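Local coordinates for protein ribonuclease S-F11 (Nicotiana alata, PDB 1IOO) that cleaves RNA as a stylar T2-family ribonuclease and takes part in the gametophytic self-incompatibility by which the plant rejects its own pollen, at residues Ser14-Asn19 with Pro161-Glu165; Thr120-Ile126 with Ala140-Val144. All blocks are in the same frame, centred on the assembly; numbering follows the deposited sequence.

Interaction 1 (Ser14-Asn19 with Pro161-Glu165)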
ATOM      1  N   SER A  14     -10.980   5.388  -3.248  1.00  9.99           N
ATOM      2  CA  SER A  14     -11.094   4.404  -4.312  1.00 10.23           C
ATOM      3  C   SER A  14     -11.382   3.015  -3.744  1.00 10.29           C
ATOM      4  O   SER A  14     -12.243   2.293  -4.246  1.00 11.02           O
ATOM      5  CB  SER A  14      -9.811   4.369  -5.144  1.00 11.92           C
ATOM      6  OG  SER A  14      -9.942   3.488  -6.246  1.00 13.01           O
ATOM      7  N   PHE A  15     -10.665   2.642  -2.689  1.00  8.63           N
ATOM      8  CA  PHE A  15     -10.862   1.333  -2.090  1.00  9.15           C
ATOM      9  C   PHE A  15     -12.308   1.136  -1.643  1.00  9.36           C
ATOM     10  O   PHE A  15     -12.888   0.075  -1.858  1.00 10.03           O
ATOM     11  CB  PHE A  15      -9.943   1.141  -0.878  1.00 10.12           C
ATOM     12  CG  PHE A  15     -10.065  -0.217  -0.244  1.00 11.21           C
ATOM     13  CD1 PHE A  15      -9.264  -1.270  -0.670  1.00 14.26           C
ATOM     14  CD2 PHE A  15     -11.015  -0.449   0.744  1.00 11.51           C
ATOM     15  CE1 PHE A  15      -9.407  -2.543  -0.120  1.00 13.90           C
ATOM     16  CE2 PHE A  15     -11.174  -1.714   1.301  1.00 13.96           C
ATOM     17  CZ  PHE A  15     -10.367  -2.766   0.868  1.00 14.18           C
ATOM     18  N   CYS A  16     -12.892   2.163  -1.035  1.00  9.18           N
ATOM     19  CA  CYS A  16     -14.250   2.049  -0.514  1.00  9.98           C
ATOM     20  C   CYS A  16     -15.305   2.181  -1.607  1.00 11.35           C
ATOM     21  O   CYS A  16     -16.492   1.949  -1.363  1.00 12.34           O
ATOM     22  CB  CYS A  16     -14.466   3.051   0.610  1.00 10.70           C
ATOM     23  SG  CYS A  16     -13.472   2.577   2.061  1.00 14.10           S
ATOM     24  N   TYR A  17     -14.880   2.553  -2.809  1.00 11.35           N
ATOM     25  CA  TYR A  17     -15.805   2.636  -3.928  1.00 12.26           C
ATOM     26  C   TYR A  17     -15.866   1.298  -4.660  1.00 12.77           C
ATOM     27  O   TYR A  17     -16.892   0.935  -5.235  1.00 13.79           O
ATOM     28  CB  TYR A  17     -15.372   3.727  -4.915  1.00 11.70           C
ATOM     29  CG  TYR A  17     -16.482   4.182  -5.838  1.00 13.57           C
ATOM     30  CD1 TYR A  17     -17.516   4.989  -5.365  1.00 15.31           C
ATOM     31  CD2 TYR A  17     -16.504   3.801  -7.180  1.00 14.73           C
ATOM     32  CE1 TYR A  17     -18.543   5.411  -6.199  1.00 15.74           C
ATOM     33  CE2 TYR A  17     -17.536   4.217  -8.026  1.00 16.17           C
ATOM     34  CZ  TYR A  17     -18.546   5.021  -7.526  1.00 16.80           C
ATOM     35  OH  TYR A  17     -19.556   5.457  -8.353  1.00 21.44           O
ATOM     36  N   ALA A  18     -14.764   0.556  -4.608  1.00 12.64           N
ATOM     37  CA  ALA A  18     -14.669  -0.730  -5.283  1.00 14.65           C
ATOM     38  C   ALA A  18     -14.936  -1.888  -4.328  1.00 15.05           C
ATOM     39  O   ALA A  18     -15.144  -3.023  -4.762  1.00 16.43           O
ATOM     40  CB  ALA A  18     -13.292  -0.885  -5.902  1.00 13.69           C
ATOM     41  N   ASN A  19     -14.921  -1.603  -3.030  1.00 14.20           N
ATOM     42  CA  ASN A  19     -15.153  -2.637  -2.023  1.00 14.35           C
ATOM     43  C   ASN A  19     -16.079  -2.138  -0.932  1.00 15.68           C
ATOM     44  O   ASN A  19     -16.287  -0.935  -0.783  1.00 14.36           O
ATOM     45  CB  ASN A  19     -13.829  -3.050  -1.371  1.00 16.15           C
ATOM     46  CG  ASN A  19     -12.770  -3.438  -2.383  1.00 18.24           C
ATOM     47  OD1 ASN A  19     -12.857  -4.487  -3.022  1.00 21.22           O
ATOM     48  ND2 ASN A  19     -11.764  -2.586  -2.538  1.00 16.50           N
ATOM     49  N   PRO A 161     -10.683   4.094 -15.713  1.00 13.28           N
ATOM     50  CA  PRO A 161      -9.647   3.705 -14.761  1.00 13.18           C
ATOM     51  C   PRO A 161      -9.454   4.774 -13.700  1.00 13.14           C
ATOM     52  O   PRO A 161      -9.572   5.970 -13.982  1.00 12.54           O
ATOM     53  CB  PRO A 161      -8.415   3.525 -15.645  1.00 16.06           C
ATOM     54  CG  PRO A 161      -8.642   4.520 -16.745  1.00 15.66           C
ATOM     55  CD  PRO A 161     -10.117   4.320 -17.053  1.00 15.51           C
ATOM     56  N   GLU A 162      -9.178   4.342 -12.476  1.00 12.21           N
ATOM     57  CA  GLU A 162      -8.956   5.273 -11.391  1.00 12.00           C
ATOM     58  C   GLU A 162      -7.795   4.835 -10.521  1.00 11.13           C
ATOM     59  O   GLU A 162      -7.472   3.649 -10.448  1.00 12.40           O
ATOM     60  CB  GLU A 162     -10.215   5.431 -10.541  1.00 13.06           C
ATOM     61  CG  GLU A 162     -10.665   4.201  -9.788  1.00 13.70           C
ATOM     62  CD  GLU A 162     -11.902   4.490  -8.966  1.00 14.58           C
ATOM     63  OE1 GLU A 162     -11.766   4.978  -7.823  1.00 15.98           O
ATOM     64  OE2 GLU A 162     -13.013   4.251  -9.478  1.00 18.22           O
ATOM     65  N   LEU A 163      -7.148   5.805  -9.884  1.00 11.42           N
ATOM     66  CA  LEU A 163      -6.027   5.515  -9.004  1.00 11.77           C
ATOM     67  C   LEU A 163      -6.510   4.718  -7.810  1.00 12.24           C
ATOM     68  O   LEU A 163      -7.311   5.205  -7.017  1.00 12.73           O
ATOM     69  CB  LEU A 163      -5.374   6.822  -8.548  1.00 13.10           C
ATOM     70  CG  LEU A 163      -4.063   6.687  -7.770  1.00 15.16           C
ATOM     71  CD1 LEU A 163      -3.008   6.006  -8.633  1.00 14.84           C
ATOM     72  CD2 LEU A 163      -3.591   8.068  -7.351  1.00 16.36           C
ATOM     73  N   TYR A 164      -6.014   3.493  -7.682  1.00 11.06           N
ATOM     74  CA  TYR A 164      -6.460   2.589  -6.629  1.00 10.63           C
ATOM     75  C   TYR A 164      -5.399   2.414  -5.547  1.00  9.01           C
ATOM     76  O   TYR A 164      -5.686   2.528  -4.352  1.00  9.71           O
ATOM     77  CB  TYR A 164      -6.787   1.249  -7.285  1.00 10.03           C
ATOM     78  CG  TYR A 164      -7.403   0.221  -6.383  1.00 13.27           C
ATOM     79  CD1 TYR A 164      -8.700   0.378  -5.899  1.00 13.95           C
ATOM     80  CD2 TYR A 164      -6.710  -0.942  -6.057  1.00 13.31           C
ATOM     81  CE1 TYR A 164      -9.300  -0.604  -5.118  1.00 14.90           C
ATOM     82  CE2 TYR A 164      -7.296  -1.931  -5.272  1.00 16.06           C
ATOM     83  CZ  TYR A 164      -8.591  -1.758  -4.809  1.00 16.92           C
ATOM     84  OH  TYR A 164      -9.187  -2.744  -4.057  1.00 18.18           O
ATOM     85  N   GLU A 165      -4.173   2.125  -5.972  1.00  9.96           N
ATOM     86  CA  GLU A 165      -3.060   1.935  -5.047  1.00  9.79           C
ATOM     87  C   GLU A 165      -1.758   2.407  -5.670  1.00  9.02           C
ATOM     88  O   GLU A 165      -1.630   2.473  -6.891  1.00  9.62           O
ATOM     89  CB  GLU A 165      -2.879   0.451  -4.698  1.00 13.27           C
ATOM     90  CG  GLU A 165      -4.071  -0.247  -4.090  1.00 16.64           C
ATOM     91  CD  GLU A 165      -3.846  -1.750  -3.958  1.00 17.53           C
ATOM     92  OE1 GLU A 165      -3.202  -2.340  -4.853  1.00 19.52           O
ATOM     93  OE2 GLU A 165      -4.325  -2.343  -2.972  1.00 21.02           O
TER
HETATM   94  O   HOH W   1     -11.248  -4.713  -5.456  1.00 32.47           O
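Tyr-164 reaches from its strand past Ser-14 to Asn-19 at the end of helix 12-18. Its CB lies 4.0 Å from Ser-14 OG, and the first torsion, with CG anti to the backbone N, sends the ring along the helix. Tyr-164 CD1, on the ring edge, comes within 3.4 Å of Ser-14 OG, which lies near the ring plane. Tyr-164 CE1 then runs past Phe-15 CA and Ala-18 CB. At the tip, Tyr-164 OH approaches Phe-15 CD1 obliquely at 3.7 Å and accepts from Asn-19 ND2 at 3.0 Å; the N-H...O angle of 159° makes the bond fairly straight, and the acceptor lies in the amide plane. The same ND2 donates to Phe-15 O, and a water joins Asn-19 OD1 to Tyr-164 OH, so the amide's rotation is fixed by three bonds. Ser-14 OG donates to Glu-162 OE1 at 2.8 Å, 45° out of the carboxylate plane, while Glu-162 OE2 has a salt bridge to Arg-195. The contact thus sets the short helix across strand 162-170 at 99° between their segment axes. Strands 4-10 and 150-154 flank that strand in the central antiparallel sheet, with Tyr-164 and Glu-165 forming a classic beta bulge opposite Lys-152.

Interaction 2 (Thr120-Ile126 with Ala140-Val144)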
ATOM      1  N   THR A 120       2.464  15.528  -2.386  1.00 11.05           N
ATOM      2  CA  THR A 120       3.337  15.465  -3.554  1.00 11.27           C
ATOM      3  C   THR A 120       2.527  15.591  -4.839  1.00 10.88           C
ATOM      4  O   THR A 120       2.903  16.316  -5.759  1.00 12.07           O
ATOM      5  CB  THR A 120       4.149  14.157  -3.566  1.00 11.44           C
ATOM      6  OG1 THR A 120       5.025  14.145  -2.432  1.00 12.06           O
ATOM      7  CG2 THR A 120       4.971  14.049  -4.847  1.00 11.61           C
ATOM      8  N   LEU A 121       1.401  14.890  -4.900  1.00  9.49           N
ATOM      9  CA  LEU A 121       0.550  14.982  -6.067  1.00  9.28           C
ATOM     10  C   LEU A 121       0.008  16.402  -6.216  1.00  8.03           C
ATOM     11  O   LEU A 121       0.006  16.965  -7.309  1.00  8.78           O
ATOM     12  CB  LEU A 121      -0.590  13.959  -5.956  1.00  8.68           C
ATOM     13  CG  LEU A 121      -0.123  12.513  -6.181  1.00  7.91           C
ATOM     14  CD1 LEU A 121      -1.193  11.526  -5.742  1.00  9.49           C
ATOM     15  CD2 LEU A 121       0.232  12.316  -7.649  1.00  9.53           C
ATOM     16  N   GLN A 122      -0.402  16.993  -5.099  1.00  9.89           N
ATOM     17  CA  GLN A 122      -0.953  18.341  -5.112  1.00  9.59           C
ATOM     18  C   GLN A 122       0.048  19.364  -5.662  1.00 10.25           C
ATOM     19  O   GLN A 122      -0.326  20.236  -6.449  1.00 11.47           O
ATOM     20  CB  GLN A 122      -1.402  18.757  -3.709  1.00 11.06           C
ATOM     21  CG  GLN A 122      -1.880  20.207  -3.649  1.00 13.22           C
ATOM     22  CD  GLN A 122      -2.318  20.627  -2.261  1.00 16.26           C
ATOM     23  OE1 GLN A 122      -1.642  20.351  -1.271  1.00 19.00           O
ATOM     24  NE2 GLN A 122      -3.454  21.310  -2.183  1.00 21.79           N
ATOM     25  N   THR A 123       1.311  19.256  -5.256  1.00 11.92           N
ATOM     26  CA  THR A 123       2.334  20.191  -5.726  1.00 13.15           C
ATOM     27  C   THR A 123       2.633  19.986  -7.212  1.00 13.79           C
ATOM     28  O   THR A 123       3.298  20.810  -7.841  1.00 13.94           O
ATOM     29  CB  THR A 123       3.636  20.095  -4.891  1.00 14.53           C
ATOM     30  OG1 THR A 123       4.205  18.785  -4.997  1.00 18.99           O
ATOM     31  CG2 THR A 123       3.340  20.405  -3.435  1.00 16.54           C
ATOM     32  N   HIS A 124       2.145  18.876  -7.757  1.00 13.32           N
ATOM     33  CA  HIS A 124       2.279  18.586  -9.179  1.00 12.98           C
ATOM     34  C   HIS A 124       0.956  18.872  -9.896  1.00 13.83           C
ATOM     35  O   HIS A 124       0.741  18.469 -11.039  1.00 13.61           O
ATOM     36  CB  HIS A 124       2.696  17.126  -9.386  1.00 12.10           C
ATOM     37  CG  HIS A 124       4.131  16.853  -9.051  1.00 12.44           C
ATOM     38  ND1 HIS A 124       5.122  16.784 -10.008  1.00 13.87           N
ATOM     39  CD2 HIS A 124       4.739  16.622  -7.864  1.00 11.55           C
ATOM     40  CE1 HIS A 124       6.277  16.518  -9.425  1.00 11.20           C
ATOM     41  NE2 HIS A 124       6.073  16.415  -8.124  1.00 15.29           N
ATOM     42  N   ARG A 125       0.073  19.570  -9.187  1.00 15.18           N
ATOM     43  CA  ARG A 125      -1.233  19.969  -9.697  1.00 14.42           C
ATOM     44  C   ARG A 125      -2.128  18.773  -9.977  1.00 14.34           C
ATOM     45  O   ARG A 125      -2.938  18.785 -10.904  1.00 15.52           O
ATOM     46  CB  ARG A 125      -1.060  20.862 -10.926  1.00 18.23           C
ATOM     47  CG  ARG A 125      -0.326  22.150 -10.558  1.00 19.80           C
ATOM     48  CD  ARG A 125      -0.215  23.134 -11.704  1.00 25.37           C
ATOM     49  NE  ARG A 125       0.518  24.326 -11.284  1.00 30.06           N
ATOM     50  CZ  ARG A 125       0.746  25.379 -12.061  1.00 32.08           C
ATOM     51  NH1 ARG A 125       0.296  25.396 -13.308  1.00 35.13           N
ATOM     52  NH2 ARG A 125       1.431  26.415 -11.589  1.00 32.92           N
ATOM     53  N   ILE A 126      -1.970  17.736  -9.162  1.00 11.87           N
ATOM     54  CA  ILE A 126      -2.799  16.538  -9.256  1.00 10.95           C
ATOM     55  C   ILE A 126      -3.581  16.369  -7.962  1.00 10.97           C
ATOM     56  O   ILE A 126      -3.009  16.043  -6.923  1.00 11.19           O
ATOM     57  CB  ILE A 126      -1.931  15.277  -9.519  1.00  9.28           C
ATOM     58  CG1 ILE A 126      -1.247  15.393 -10.887  1.00 11.42           C
ATOM     59  CG2 ILE A 126      -2.793  14.016  -9.484  1.00  8.71           C
ATOM     60  CD1 ILE A 126      -0.210  14.306 -11.150  1.00  9.47           C
ATOM     61  N   ALA A 140       5.083  12.406 -10.936  1.00 10.27           N
ATOM     62  CA  ALA A 140       4.944  13.059  -9.642  1.00  9.15           C
ATOM     63  C   ALA A 140       5.430  12.157  -8.505  1.00  9.10           C
ATOM     64  O   ALA A 140       6.188  12.587  -7.636  1.00 10.11           O
ATOM     65  CB  ALA A 140       3.489  13.460  -9.419  1.00  8.32           C
ATOM     66  N   ILE A 141       5.000  10.901  -8.518  1.00  9.25           N
ATOM     67  CA  ILE A 141       5.392   9.967  -7.469  1.00  8.54           C
ATOM     68  C   ILE A 141       6.888   9.656  -7.517  1.00  9.18           C
ATOM     69  O   ILE A 141       7.536   9.548  -6.480  1.00  9.82           O
ATOM     70  CB  ILE A 141       4.574   8.657  -7.574  1.00  7.76           C
ATOM     71  CG1 ILE A 141       3.077   8.967  -7.416  1.00  8.28           C
ATOM     72  CG2 ILE A 141       5.028   7.657  -6.520  1.00  7.74           C
ATOM     73  CD1 ILE A 141       2.701   9.648  -6.092  1.00  9.53           C
ATOM     74  N   LYS A 142       7.445   9.540  -8.716  1.00  9.03           N
ATOM     75  CA  LYS A 142       8.860   9.204  -8.837  1.00  9.81           C
ATOM     76  C   LYS A 142       9.759  10.273  -8.221  1.00 11.16           C
ATOM     77  O   LYS A 142      10.918  10.002  -7.904  1.00 10.68           O
ATOM     78  CB  LYS A 142       9.250   8.960 -10.296  1.00 10.99           C
ATOM     79  CG  LYS A 142      10.609   8.279 -10.430  1.00 11.53           C
ATOM     80  CD  LYS A 142      10.889   7.864 -11.861  1.00 12.41           C
ATOM     81  CE  LYS A 142      12.239   7.163 -11.968  1.00 13.10           C
ATOM     82  NZ  LYS A 142      12.477   6.733 -13.370  1.00 16.45           N
ATOM     83  N   THR A 143       9.241  11.483  -8.046  1.00 10.45           N
ATOM     84  CA  THR A 143      10.055  12.534  -7.439  1.00 11.18           C
ATOM     85  C   THR A 143      10.413  12.192  -6.000  1.00 12.58           C
ATOM     86  O   THR A 143      11.393  12.710  -5.459  1.00 13.67           O
ATOM     87  CB  THR A 143       9.378  13.928  -7.459  1.00 11.36           C
ATOM     88  OG1 THR A 143       8.173  13.910  -6.683  1.00 12.61           O
ATOM     89  CG2 THR A 143       9.082  14.349  -8.886  1.00 11.61           C
ATOM     90  N   VAL A 144       9.627  11.315  -5.379  1.00 11.40           N
ATOM     91  CA  VAL A 144       9.893  10.915  -4.002  1.00 13.68           C
ATOM     92  C   VAL A 144      10.285   9.441  -3.909  1.00 12.08           C
ATOM     93  O   VAL A 144      10.990   9.039  -2.980  1.00 14.38           O
ATOM     94  CB  VAL A 144       8.689  11.200  -3.067  1.00 13.02           C
ATOM     95  CG1 VAL A 144       8.446  12.701  -2.977  1.00 12.95           C
ATOM     96  CG2 VAL A 144       7.448  10.486  -3.563  1.00 12.77           C
TER
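Ala-140 lies under one face of the His-124 ring, in the closely packed part of the contact. Its CA stands 3.7 Å from the ring centroid and 7° off the ring normal, the geometry of a CH-pi contact. CG of His-124 anti to the carbonyl carbon (chi1 -74°) carries the ring over this small residue. From the buried side, Leu-121 CD2 packs on Ala-140 CB at 3.9 Å and on Ile-141 CD1 at 4.0 Å, the leucine and isoleucine crossing at a slant; Phe-194 backs Leu-121 and Ile-126. Thr-120 CG2 fits against Ala-140 O, 3.4 Å away.

Toward solvent the fit relaxes. Thr-143 is exposed, and its OG1 turns back to Ala-140 O at 2.6 Å, a bond within its own helix; its methyl CG2 also lies close to the His-124 ring. Beyond it, Thr-120 OG1 and Val-144 CG1 are 3.8 Å apart as the two side chains run alongside each other, pointing opposite ways. Replacing His-124 by a serine would probably leave Ala-140 without the flat cover over its CA and CB and open a gap beside Thr-143.

The chain leaves helix 117-123 through a Schellman motif: Ile-126 N bonds to Leu-121 O at 2.8 Å, Arg-125 N bonds to Gln-122 O, and Arg-125 takes a positive phi (65°) as the C-prime residue. This contact is therefore a helix-helix interface with alanine at its centre, joining a Schellman-capped helix end to helix 134-145 in the T2 ribonuclease fold.

How the interactions relate
From the N terminus, the chain passes strand 4-10 and enters helix 12-18, where interaction 1 begins; its loop closes only at strand 162-170, after 141 intervening residues. Interaction 2 is nested wholly inside that loop and is far more local: segments 120-126 and 140-144, on helices 117-123 and 134-145, are joined across 13 residues, which include strand 130-132. The two loops therefore do not cross. Interaction 1 ties an N-terminal helix to the central antiparallel sheet, whereas interaction 2 ties two helices together. Their centres lie 19 Å apart and their nearest atoms about 5 Å, without touching. Strand 192-194 reaches both, through Leu-193 and Phe-194.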